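Local coordinates for probable ABC transporter phosphite binding protein PhnD1 (Prochlorococcus marinus str. MIT 9301, PDB 5LQ5) that binds inorganic phosphite strongly, and methylphosphonate and phosphate only very weakly, probably as the solute-binding component of an ABC transporter, at residues F53-G64 with Y206-R217; A160-G168 with P188-L196. All coordinates share one frame; numbering follows the deposited sequence.

Contact 1 (53-64 with 206-217) and contact 2 (160-168 with 188-196) sit in different lobes of a two-lobed periplasmic binding protein, their centres about 34 Å apart on opposite sides of the chain's centre. Contact 1 is largely buried: two neighbouring strands share backbone bonds inside a mixed sheet, aromatic side chains line both faces, and a charged network closes the far end. Contact 2 is smaller and only partly buried; it sets a helix against the turn leading into an edge strand of the second sheet, with one amide and a few aliphatic groups. Contact 1 touches the phosphite site through Gly64 and Tyr206; contact 2 stays clear of it, although its helix starts at the ligand residue His158.

Contact 1. Residues F53-G64 with Y206-R217; sequences FRTKDLDLVWFG and YHWVAQGDLENR. With PO3 (phosphite ion), chain B.
Gln211 reaches from the end of strand 207-210 across to Phe53 and Leu58. Its CB and CG run past Asp59, CG 3.6 Å from Asp59 O. The chain then bends (chi2 -73°), bringing CD to 3.8 Å from Phe53 CZ and laying the amide on the Phe53 ring, the two planes 12° apart and NE2 above the ring centre. NE2 gives one N-H to Phe53 O (2.8 Å) and the other, nearly straight, to Leu58 O (2.9 Å). OE1 takes a weak bond from Lys56 NZ. Glutamine suits this place: one NE2 serves two backbone carbonyls, Phe53 O also taking Lys56 N from the opposite face, and the planar amide can lie on a ring.

In a salt bridge Arg217 grips Asp59 end-on, NH1 to OD1 at 2.7 Å and NH2 to OD2 at 2.9 Å, meeting the carboxylate from above its plane; Lys56 and Asp213 extend the network through longer, weaker pairs.

From this end the antiparallel strands 60-63 and 207-210 extend toward the phosphite, with paired bonds at Val61-Val209 and Phe63-His207. The edge of Trp62 points at the face of Trp208, while Tyr206 CB packs over Trp62, 3.4 Å from CZ2. Tyr206 and Gly64 border the ion.

Strands 5-10 and 79-84 flank the pair; Trp208 stacks on Phe26 of helix 16-34, and Phe63 rests on Ala71 of helix 65-74.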
loop_
_atom_site.group_PDB
_atom_site.type_symbol
_atom_site.label_atom_id
_atom_site.label_comp_id
_atom_site.label_asym_id
_atom_site.label_seq_id
_atom_site.Cartn_x
_atom_site.Cartn_y
_atom_site.Cartn_z
ATOM N N PHE A 53 3.444 14.849 3.361
ATOM C CA PHE A 53 2.042 15.295 3.309
ATOM C C PHE A 53 1.823 16.334 4.417
ATOM O O PHE A 53 1.299 17.416 4.149
ATOM C CB PHE A 53 1.073 14.125 3.407
ATOM C CG PHE A 53 -0.352 14.494 3.162
ATOM C CD1 PHE A 53 -0.840 14.655 1.867
ATOM C CD2 PHE A 53 -1.197 14.765 4.212
ATOM C CE1 PHE A 53 -2.159 15.019 1.656
ATOM C CE2 PHE A 53 -2.502 15.146 4.005
ATOM C CZ PHE A 53 -2.985 15.293 2.726
ATOM N N ARG A 54 2.262 16.012 5.644
ATOM C CA ARG A 54 2.124 16.929 6.773
ATOM C C ARG A 54 2.777 18.294 6.504
ATOM O O ARG A 54 2.178 19.326 6.853
ATOM C CB ARG A 54 2.685 16.311 8.062
ATOM C CG ARG A 54 2.521 17.210 9.284
ATOM C CD ARG A 54 3.223 16.644 10.495
ATOM N NE ARG A 54 4.672 16.478 10.324
ATOM C CZ ARG A 54 5.588 17.436 10.463
ATOM N NH1 ARG A 54 5.257 18.705 10.761
ATOM N NH2 ARG A 54 6.862 17.109 10.293
ATOM N N THR A 55 3.967 18.298 5.876
ATOM C CA THR A 55 4.696 19.563 5.592
ATOM C C THR A 55 4.256 20.262 4.293
ATOM O O THR A 55 4.815 21.271 3.901
ATOM C CB THR A 55 6.228 19.372 5.536
ATOM O OG1 THR A 55 6.543 18.452 4.488
ATOM C CG2 THR A 55 6.730 18.870 6.870
ATOM N N LYS A 56 3.308 19.663 3.590
ATOM C CA LYS A 56 2.733 20.249 2.342
ATOM C C LYS A 56 3.716 20.219 1.164
ATOM O O LYS A 56 3.570 20.947 0.174
ATOM C CB LYS A 56 2.142 21.646 2.589
ATOM C CG LYS A 56 1.116 21.605 3.720
ATOM C CD LYS A 56 0.122 22.758 3.698
ATOM C CE LYS A 56 -0.641 22.837 5.015
ATOM N NZ LYS A 56 -1.372 21.585 5.380
ATOM N N ASP A 57 4.696 19.344 1.261
ATOM C CA ASP A 57 5.560 19.026 0.126
ATOM C C ASP A 57 4.836 18.141 -0.885
ATOM O O ASP A 57 5.277 18.043 -2.019
ATOM C CB ASP A 57 6.850 18.335 0.575
ATOM C CG ASP A 57 7.836 19.299 1.245
ATOM O OD1 ASP A 57 8.980 19.351 0.771
ATOM O OD2 ASP A 57 7.496 20.005 2.214
ATOM N N LEU A 58 3.761 17.489 -0.426
ATOM C CA LEU A 58 2.905 16.622 -1.243
ATOM C C LEU A 58 1.425 17.012 -1.067
ATOM O O LEU A 58 0.964 17.245 0.039
ATOM C CB LEU A 58 3.107 15.150 -0.850
ATOM C CG LEU A 58 4.518 14.593 -0.923
ATOM C CD1 LEU A 58 4.552 13.208 -0.293
ATOM C CD2 LEU A 58 5.054 14.557 -2.348
ATOM N N ASP A 59 0.705 17.106 -2.182
ATOM C CA ASP A 59 -0.692 17.537 -2.185
ATOM C C ASP A 59 -1.743 16.452 -2.304
ATOM O O ASP A 59 -2.842 16.608 -1.796
ATOM C CB ASP A 59 -0.937 18.494 -3.353
ATOM C CG ASP A 59 -0.109 19.754 -3.245
ATOM O OD1 ASP A 59 -0.036 20.322 -2.126
ATOM O OD2 ASP A 59 0.453 20.169 -4.290
ATOM N N LEU A 60 -1.403 15.400 -3.018
ATOM C CA LEU A 60 -2.295 14.318 -3.366
ATOM C C LEU A 60 -1.470 13.041 -3.325
ATOM O O LEU A 60 -0.519 12.900 -4.083
ATOM C CB LEU A 60 -2.855 14.505 -4.764
ATOM C CG LEU A 60 -3.736 13.365 -5.286
ATOM C CD1 LEU A 60 -5.037 13.215 -4.505
ATOM C CD2 LEU A 60 -4.020 13.646 -6.762
ATOM N N VAL A 61 -1.788 12.142 -2.415
ATOM C CA VAL A 61 -0.930 10.983 -2.110
ATOM C C VAL A 61 -1.711 9.689 -2.082
ATOM O O VAL A 61 -2.786 9.622 -1.500
ATOM C CB VAL A 61 -0.204 11.158 -0.765
ATOM C CG1 VAL A 61 0.663 9.966 -0.417
ATOM C CG2 VAL A 61 0.666 12.398 -0.776
ATOM N N TRP A 62 -1.165 8.688 -2.759
ATOM C CA TRP A 62 -1.612 7.295 -2.721
ATOM C C TRP A 62 -1.045 6.627 -1.476
ATOM O O TRP A 62 0.159 6.328 -1.403
ATOM C CB TRP A 62 -1.187 6.601 -3.976
ATOM C CG TRP A 62 -1.619 5.184 -4.164
ATOM C CD1 TRP A 62 -0.799 4.088 -4.199
ATOM C CD2 TRP A 62 -2.939 4.699 -4.350
ATOM N NE1 TRP A 62 -1.527 2.943 -4.428
ATOM C CE2 TRP A 62 -2.846 3.285 -4.517
ATOM C CE3 TRP A 62 -4.204 5.297 -4.375
ATOM C CZ2 TRP A 62 -3.966 2.476 -4.710
ATOM C CZ3 TRP A 62 -5.325 4.472 -4.574
ATOM C CH2 TRP A 62 -5.179 3.077 -4.756
ATOM N N PHE A 63 -1.899 6.539 -0.457
ATOM C CA PHE A 63 -1.553 5.978 0.837
ATOM C C PHE A 63 -2.084 4.535 0.983
ATOM O O PHE A 63 -3.052 4.126 0.315
ATOM C CB PHE A 63 -2.152 6.814 1.977
ATOM C CG PHE A 63 -1.348 8.030 2.357
ATOM C CD1 PHE A 63 -0.058 7.888 2.873
ATOM C CD2 PHE A 63 -1.851 9.309 2.190
ATOM C CE1 PHE A 63 0.702 9.007 3.235
ATOM C CE2 PHE A 63 -1.118 10.416 2.573
ATOM C CZ PHE A 63 0.182 10.264 3.078
ATOM N N GLY A 64 -1.466 3.772 1.877
ATOM C CA GLY A 64 -2.023 2.577 2.401
ATOM C C GLY A 64 -3.031 2.914 3.501
ATOM O O GLY A 64 -3.159 4.079 3.891
ATOM N N TYR A 206 -5.775 0.672 0.421
ATOM C CA TYR A 206 -5.240 1.862 -0.223
ATOM C C TYR A 206 -6.274 2.918 -0.541
ATOM O O TYR A 206 -7.437 2.612 -0.807
ATOM C CB TYR A 206 -4.514 1.508 -1.515
ATOM C CG TYR A 206 -3.261 0.683 -1.376
ATOM C CD1 TYR A 206 -2.025 1.284 -1.502
ATOM C CD2 TYR A 206 -3.291 -0.695 -1.204
ATOM C CE1 TYR A 206 -0.850 0.570 -1.423
ATOM C CE2 TYR A 206 -2.109 -1.449 -1.106
ATOM C CZ TYR A 206 -0.892 -0.820 -1.251
ATOM O OH TYR A 206 0.257 -1.613 -1.163
ATOM N N HIS A 207 -5.831 4.172 -0.527
ATOM C CA HIS A 207 -6.671 5.313 -0.864
ATOM C C HIS A 207 -5.900 6.581 -1.133
ATOM O O HIS A 207 -4.793 6.777 -0.610
ATOM C CB HIS A 207 -7.711 5.556 0.230
ATOM C CG HIS A 207 -7.156 5.851 1.592
ATOM N ND1 HIS A 207 -6.551 4.893 2.384
ATOM C CD2 HIS A 207 -7.190 6.977 2.336
ATOM C CE1 HIS A 207 -6.208 5.440 3.539
ATOM N NE2 HIS A 207 -6.590 6.699 3.536
ATOM N N TRP A 208 -6.487 7.416 -1.987
ATOM C CA TRP A 208 -5.998 8.745 -2.267
ATOM C C TRP A 208 -6.440 9.709 -1.197
ATOM O O TRP A 208 -7.607 9.747 -0.841
ATOM C CB TRP A 208 -6.520 9.273 -3.598
ATOM C CG TRP A 208 -5.921 8.652 -4.831
ATOM C CD1 TRP A 208 -6.515 7.763 -5.702
ATOM C CD2 TRP A 208 -4.625 8.935 -5.372
ATOM N NE1 TRP A 208 -5.643 7.463 -6.710
ATOM C CE2 TRP A 208 -4.489 8.177 -6.544
ATOM C CE3 TRP A 208 -3.566 9.735 -4.956
ATOM C CZ2 TRP A 208 -3.331 8.210 -7.312
ATOM C CZ3 TRP A 208 -2.423 9.784 -5.727
ATOM C CH2 TRP A 208 -2.313 9.021 -6.883
ATOM N N VAL A 209 -5.511 10.551 -0.776
ATOM C CA VAL A 209 -5.728 11.603 0.198
ATOM C C VAL A 209 -5.251 12.920 -0.385
ATOM O O VAL A 209 -4.124 13.005 -0.861
ATOM C CB VAL A 209 -5.021 11.321 1.534
ATOM C CG1 VAL A 209 -5.316 12.430 2.547
ATOM C CG2 VAL A 209 -5.451 9.963 2.109
ATOM N N ALA A 210 -6.075 13.968 -0.274
ATOM C CA ALA A 210 -5.701 15.314 -0.736
ATOM C C ALA A 210 -5.647 16.314 0.426
ATOM O O ALA A 210 -6.376 16.167 1.429
ATOM C CB ALA A 210 -6.672 15.832 -1.800
ATOM N N GLN A 211 -4.823 17.337 0.276
ATOM C CA GLN A 211 -4.796 18.492 1.177
ATOM C C GLN A 211 -6.166 19.161 1.174
ATOM O O GLN A 211 -6.877 19.187 0.155
ATOM C CB GLN A 211 -3.741 19.529 0.789
ATOM C CG GLN A 211 -2.312 19.046 0.822
ATOM C CD GLN A 211 -1.744 18.851 2.217
ATOM O OE1 GLN A 211 -2.335 19.232 3.216
ATOM N NE2 GLN A 211 -0.590 18.239 2.276
ATOM N N GLY A 212 -6.482 19.746 2.315
ATOM C CA GLY A 212 -7.743 20.452 2.534
ATOM C C GLY A 212 -7.774 21.860 2.002
ATOM O O GLY A 212 -8.837 22.472 1.957
ATOM N N ASP A 213 -6.623 22.385 1.602
ATOM C CA ASP A 213 -6.524 23.810 1.208
ATOM C C ASP A 213 -6.328 24.095 -0.263
ATOM O O ASP A 213 -5.860 25.189 -0.643
ATOM C CB ASP A 213 -5.416 24.503 1.995
ATOM C CG ASP A 213 -4.039 23.854 1.806
ATOM O OD1 ASP A 213 -3.680 23.374 0.701
ATOM O OD2 ASP A 213 -3.287 23.820 2.797
ATOM N N LEU A 214 -6.677 23.132 -1.098
ATOM C CA LEU A 214 -6.368 23.270 -2.507
ATOM C C LEU A 214 -7.065 24.442 -3.193
ATOM O O LEU A 214 -6.483 25.045 -4.094
ATOM C CB LEU A 214 -6.589 21.959 -3.253
ATOM C CG LEU A 214 -5.656 20.845 -2.741
ATOM C CD1 LEU A 214 -5.937 19.593 -3.537
ATOM C CD2 LEU A 214 -4.172 21.195 -2.832
ATOM N N GLU A 215 -8.272 24.768 -2.737
ATOM C CA GLU A 215 -9.043 25.913 -3.285
ATOM C C GLU A 215 -8.313 27.249 -3.237
ATOM O O GLU A 215 -8.418 28.032 -4.177
ATOM C CB GLU A 215 -10.380 26.085 -2.597
ATOM C CG GLU A 215 -11.489 25.352 -3.308
ATOM C CD GLU A 215 -11.561 23.910 -2.885
ATOM O OE1 GLU A 215 -11.404 23.651 -1.678
ATOM O OE2 GLU A 215 -11.769 23.036 -3.746
ATOM N N ASN A 216 -7.578 27.490 -2.163
ATOM C CA ASN A 216 -6.815 28.747 -2.050
ATOM C C ASN A 216 -5.715 28.904 -3.098
ATOM O O ASN A 216 -5.341 30.013 -3.443
ATOM C CB ASN A 216 -6.198 28.894 -0.670
ATOM C CG ASN A 216 -7.227 28.826 0.437
ATOM O OD1 ASN A 216 -8.343 29.336 0.304
ATOM N ND2 ASN A 216 -6.853 28.195 1.546
ATOM N N ARG A 217 -5.194 27.791 -3.584
ATOM C CA ARG A 217 -4.146 27.813 -4.619
ATOM C C ARG A 217 -4.683 27.628 -6.026
ATOM O O ARG A 217 -4.121 28.182 -6.976
ATOM C CB ARG A 217 -3.114 26.722 -4.373
ATOM C CG ARG A 217 -2.372 26.854 -3.067
ATOM C CD ARG A 217 -2.007 25.478 -2.556
ATOM N NE ARG A 217 -1.136 24.797 -3.497
ATOM C CZ ARG A 217 -0.707 23.547 -3.338
ATOM N NH1 ARG A 217 -1.092 22.847 -2.274
ATOM N NH2 ARG A 217 0.079 23.012 -4.254
HETATM P P PO3 B . 0.108 -0.939 2.338
HETATM O O1 PO3 B . -0.777 -2.230 2.337
HETATM O O2 PO3 B . -0.099 -0.003 3.598
HETATM O O3 PO3 B . 1.608 -1.286 2.125
#

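Contact 2. Residues A160-G168 with P188-L196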
loop_
_atom_site.group_PDB
_atom_site.type_symbol
_atom_site.label_atom_id
_atom_site.label_comp_id
_atom_site.label_asym_id
_atom_site.label_seq_id
_atom_site.Cartn_x
_atom_site.Cartn_y
_atom_site.Cartn_z
ATOM N N ALA A 160 10.378 -5.843 -2.185
ATOM C CA ALA A 160 11.554 -6.228 -1.404
ATOM C C ALA A 160 11.335 -7.464 -0.522
ATOM O O ALA A 160 12.244 -8.262 -0.342
ATOM C CB ALA A 160 12.070 -5.078 -0.577
ATOM N N THR A 161 10.107 -7.643 -0.035
ATOM C CA THR A 161 9.756 -8.833 0.735
ATOM C C THR A 161 9.882 -10.087 -0.131
ATOM O O THR A 161 10.503 -11.040 0.254
ATOM C CB THR A 161 8.330 -8.707 1.279
ATOM O OG1 THR A 161 8.292 -7.570 2.135
ATOM C CG2 THR A 161 7.886 -9.916 2.024
ATOM N N ILE A 162 9.319 -10.008 -1.338
ATOM C CA ILE A 162 9.413 -11.128 -2.296
ATOM C C ILE A 162 10.899 -11.455 -2.521
ATOM O O ILE A 162 11.296 -12.613 -2.473
ATOM C CB ILE A 162 8.719 -10.786 -3.633
ATOM C CG1 ILE A 162 7.204 -10.757 -3.441
ATOM C CG2 ILE A 162 9.143 -11.768 -4.727
ATOM C CD1 ILE A 162 6.459 -10.103 -4.602
ATOM N N ALA A 163 11.706 -10.424 -2.753
ATOM C CA ALA A 163 13.113 -10.652 -3.126
ATOM C C ALA A 163 13.898 -11.325 -2.000
ATOM O O ALA A 163 14.712 -12.241 -2.228
ATOM C CB ALA A 163 13.789 -9.354 -3.560
ATOM N N LEU A 164 13.602 -10.932 -0.771
ATOM C CA LEU A 164 14.275 -11.480 0.407
ATOM C C LEU A 164 13.915 -12.938 0.673
ATOM O O LEU A 164 14.769 -13.741 1.025
ATOM C CB LEU A 164 13.952 -10.658 1.651
ATOM C CG LEU A 164 14.639 -9.300 1.768
ATOM C CD1 LEU A 164 13.938 -8.508 2.877
ATOM C CD2 LEU A 164 16.147 -9.397 2.009
ATOM N N VAL A 165 12.633 -13.275 0.539
ATOM C CA VAL A 165 12.226 -14.659 0.777
ATOM C C VAL A 165 12.717 -15.510 -0.419
ATOM O O VAL A 165 13.216 -16.617 -0.233
ATOM C CB VAL A 165 10.733 -14.814 1.031
ATOM C CG1 VAL A 165 10.395 -16.256 1.384
ATOM C CG2 VAL A 165 10.257 -13.911 2.166
ATOM N N ASN A 166 12.614 -14.962 -1.633
ATOM C CA ASN A 166 13.066 -15.681 -2.849
ATOM C C ASN A 166 14.553 -16.028 -2.835
ATOM O O ASN A 166 14.950 -17.092 -3.290
ATOM C CB ASN A 166 12.787 -14.892 -4.116
ATOM C CG ASN A 166 12.838 -15.777 -5.350
ATOM O OD1 ASN A 166 12.068 -16.726 -5.443
ATOM N ND2 ASN A 166 13.760 -15.497 -6.279
ATOM N N SER A 167 15.369 -15.147 -2.260
ATOM C CA SER A 167 16.826 -15.392 -2.195
ATOM C C SER A 167 17.266 -16.359 -1.099
ATOM O O SER A 167 18.389 -16.819 -1.070
ATOM C CB SER A 167 17.591 -14.087 -1.993
ATOM O OG SER A 167 17.351 -13.618 -0.670
ATOM N N GLY A 168 16.376 -16.591 -0.156
ATOM C CA GLY A 168 16.667 -17.376 1.070
ATOM C C GLY A 168 17.273 -16.574 2.215
ATOM O O GLY A 168 17.701 -17.148 3.233
ATOM N N PRO A 188 8.199 -13.758 -13.226
ATOM C CA PRO A 188 8.303 -15.102 -12.672
ATOM C C PRO A 188 9.695 -15.502 -12.138
ATOM O O PRO A 188 9.779 -16.341 -11.246
ATOM C CB PRO A 188 7.868 -16.005 -13.832
ATOM C CG PRO A 188 7.382 -15.109 -14.906
ATOM C CD PRO A 188 7.928 -13.770 -14.676
ATOM N N LYS A 189 10.771 -14.891 -12.628
ATOM C CA LYS A 189 12.124 -15.210 -12.096
ATOM C C LYS A 189 12.323 -14.722 -10.637
ATOM O O LYS A 189 13.151 -15.223 -9.863
ATOM C CB LYS A 189 13.203 -14.597 -12.981
ATOM C CG LYS A 189 14.511 -14.352 -12.250
ATOM C CD LYS A 189 15.590 -13.808 -13.150
ATOM C CE LYS A 189 15.647 -12.295 -13.093
ATOM N NZ LYS A 189 16.934 -11.831 -13.664
ATOM N N ARG A 190 11.547 -13.721 -10.274
ATOM C CA ARG A 190 11.617 -13.166 -8.926
ATOM C C ARG A 190 10.892 -13.996 -7.899
ATOM O O ARG A 190 10.990 -13.730 -6.698
ATOM C CB ARG A 190 11.045 -11.774 -8.934
ATOM C CG ARG A 190 11.985 -10.805 -9.607
ATOM C CD ARG A 190 11.241 -9.526 -9.720
ATOM N NE ARG A 190 11.985 -8.451 -10.317
ATOM C CZ ARG A 190 11.497 -7.215 -10.376
ATOM N NH1 ARG A 190 10.277 -6.960 -9.899
ATOM N NH2 ARG A 190 12.207 -6.246 -10.911
ATOM N N THR A 191 10.116 -14.951 -8.373
ATOM C CA THR A 191 9.262 -15.766 -7.519
ATOM C C THR A 191 9.533 -17.252 -7.639
ATOM O O THR A 191 8.808 -18.050 -7.078
ATOM C CB THR A 191 7.786 -15.450 -7.784
ATOM O OG1 THR A 191 7.477 -15.727 -9.156
ATOM C CG2 THR A 191 7.485 -13.951 -7.469
ATOM N N SER A 192 10.618 -17.591 -8.368
ATOM C CA SER A 192 11.016 -18.986 -8.661
ATOM C C SER A 192 11.140 -19.888 -7.453
ATOM O O SER A 192 10.866 -21.073 -7.525
ATOM C CB SER A 192 12.363 -19.036 -9.434
ATOM O OG SER A 192 12.249 -18.359 -10.661
ATOM N N ASN A 193 11.566 -19.325 -6.329
ATOM C CA ASN A 193 11.802 -20.134 -5.110
ATOM C C ASN A 193 10.745 -19.974 -4.052
ATOM O O ASN A 193 10.924 -20.454 -2.932
ATOM C CB ASN A 193 13.148 -19.824 -4.497
ATOM C CG ASN A 193 14.275 -19.916 -5.480
ATOM O OD1 ASN A 193 15.072 -18.978 -5.639
ATOM N ND2 ASN A 193 14.364 -21.034 -6.145
ATOM N N LEU A 194 9.621 -19.373 -4.442
ATOM C CA LEU A 194 8.497 -19.089 -3.542
ATOM C C LEU A 194 7.226 -19.829 -3.804
ATOM O O LEU A 194 6.825 -20.041 -4.961
ATOM C CB LEU A 194 8.104 -17.608 -3.620
ATOM C CG LEU A 194 9.160 -16.645 -3.151
ATOM C CD1 LEU A 194 8.632 -15.216 -3.185
ATOM C CD2 LEU A 194 9.623 -17.018 -1.755
ATOM N N GLU A 195 6.558 -20.123 -2.699
ATOM C CA GLU A 195 5.244 -20.771 -2.690
ATOM C C GLU A 195 4.281 -19.964 -1.826
ATOM O O GLU A 195 4.656 -19.450 -0.767
ATOM C CB GLU A 195 5.314 -22.192 -2.101
ATOM C CG GLU A 195 6.032 -23.221 -2.950
ATOM C CD GLU A 195 5.149 -23.892 -4.005
ATOM O OE1 GLU A 195 4.076 -23.357 -4.370
ATOM O OE2 GLU A 195 5.535 -24.984 -4.472
ATOM N N LEU A 196 3.039 -19.872 -2.273
ATOM C CA LEU A 196 1.941 -19.337 -1.447
ATOM C C LEU A 196 1.681 -20.254 -0.262
ATOM O O LEU A 196 1.436 -21.467 -0.431
ATOM C CB LEU A 196 0.655 -19.121 -2.260
ATOM C CG LEU A 196 -0.599 -18.679 -1.494
ATOM C CD1 LEU A 196 -0.431 -17.227 -1.041
ATOM C CD2 LEU A 196 -1.869 -18.827 -2.318
#
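The side-chain amide of Asn166 has the carbonyl oxygen of Arg190 over one face. Arg190 O stands almost straight above Asn166 CG, 3.1 Å away, a place where the partly negative oxygen probably meets the partly positive amide carbon. Asn193 N donates to Asn166 OD1 from a little out of the amide plane, at 2.8 Å and with an N-H...O angle of 154°. Because CG of Asn166 swings opposite the backbone N (chi1 -162°), the amide projects from the last turn of helix 158-167 into the type I turn of Thr191 to Leu194. Asparagine suits this place: it is short, flat, and ends in an acceptor for a turn N-H. With an alanine here, Asn193 N would probably be left without its side-chain acceptor and the turn would be less firmly tied to the helix.

Beside this polar tie lies an aliphatic patch. Leu194 spreads its two methyls across the helix: CD1 meets Ile162 CG2 at 3.8 Å, and CD2 presses tightly on Val165 CG1 at 3.3 Å. The branched side chains of Ile162 and Val165 offer methyls close to the helix backbone, and the longer leucine reaches over to them, crossing each at about a right angle. Ile162 CG2 also touches Thr191 CG2 at 3.9 Å. Before the turn, Pro188 O accepts from Thr191 N, Thr191 OG1 and Ser192 OG, closing the loop on itself.

Helix 177-186 completes the surroundings, with Trp180 against Leu194 and Asn183 against Ile162. Helix 158-167 is the crossover of a beta-alpha-beta unit between parallel strands 153-154 and 172-176, in an alpha/beta lobe of the periplasmic binding protein fold; here it holds the turn leading into outermost strand 194-199.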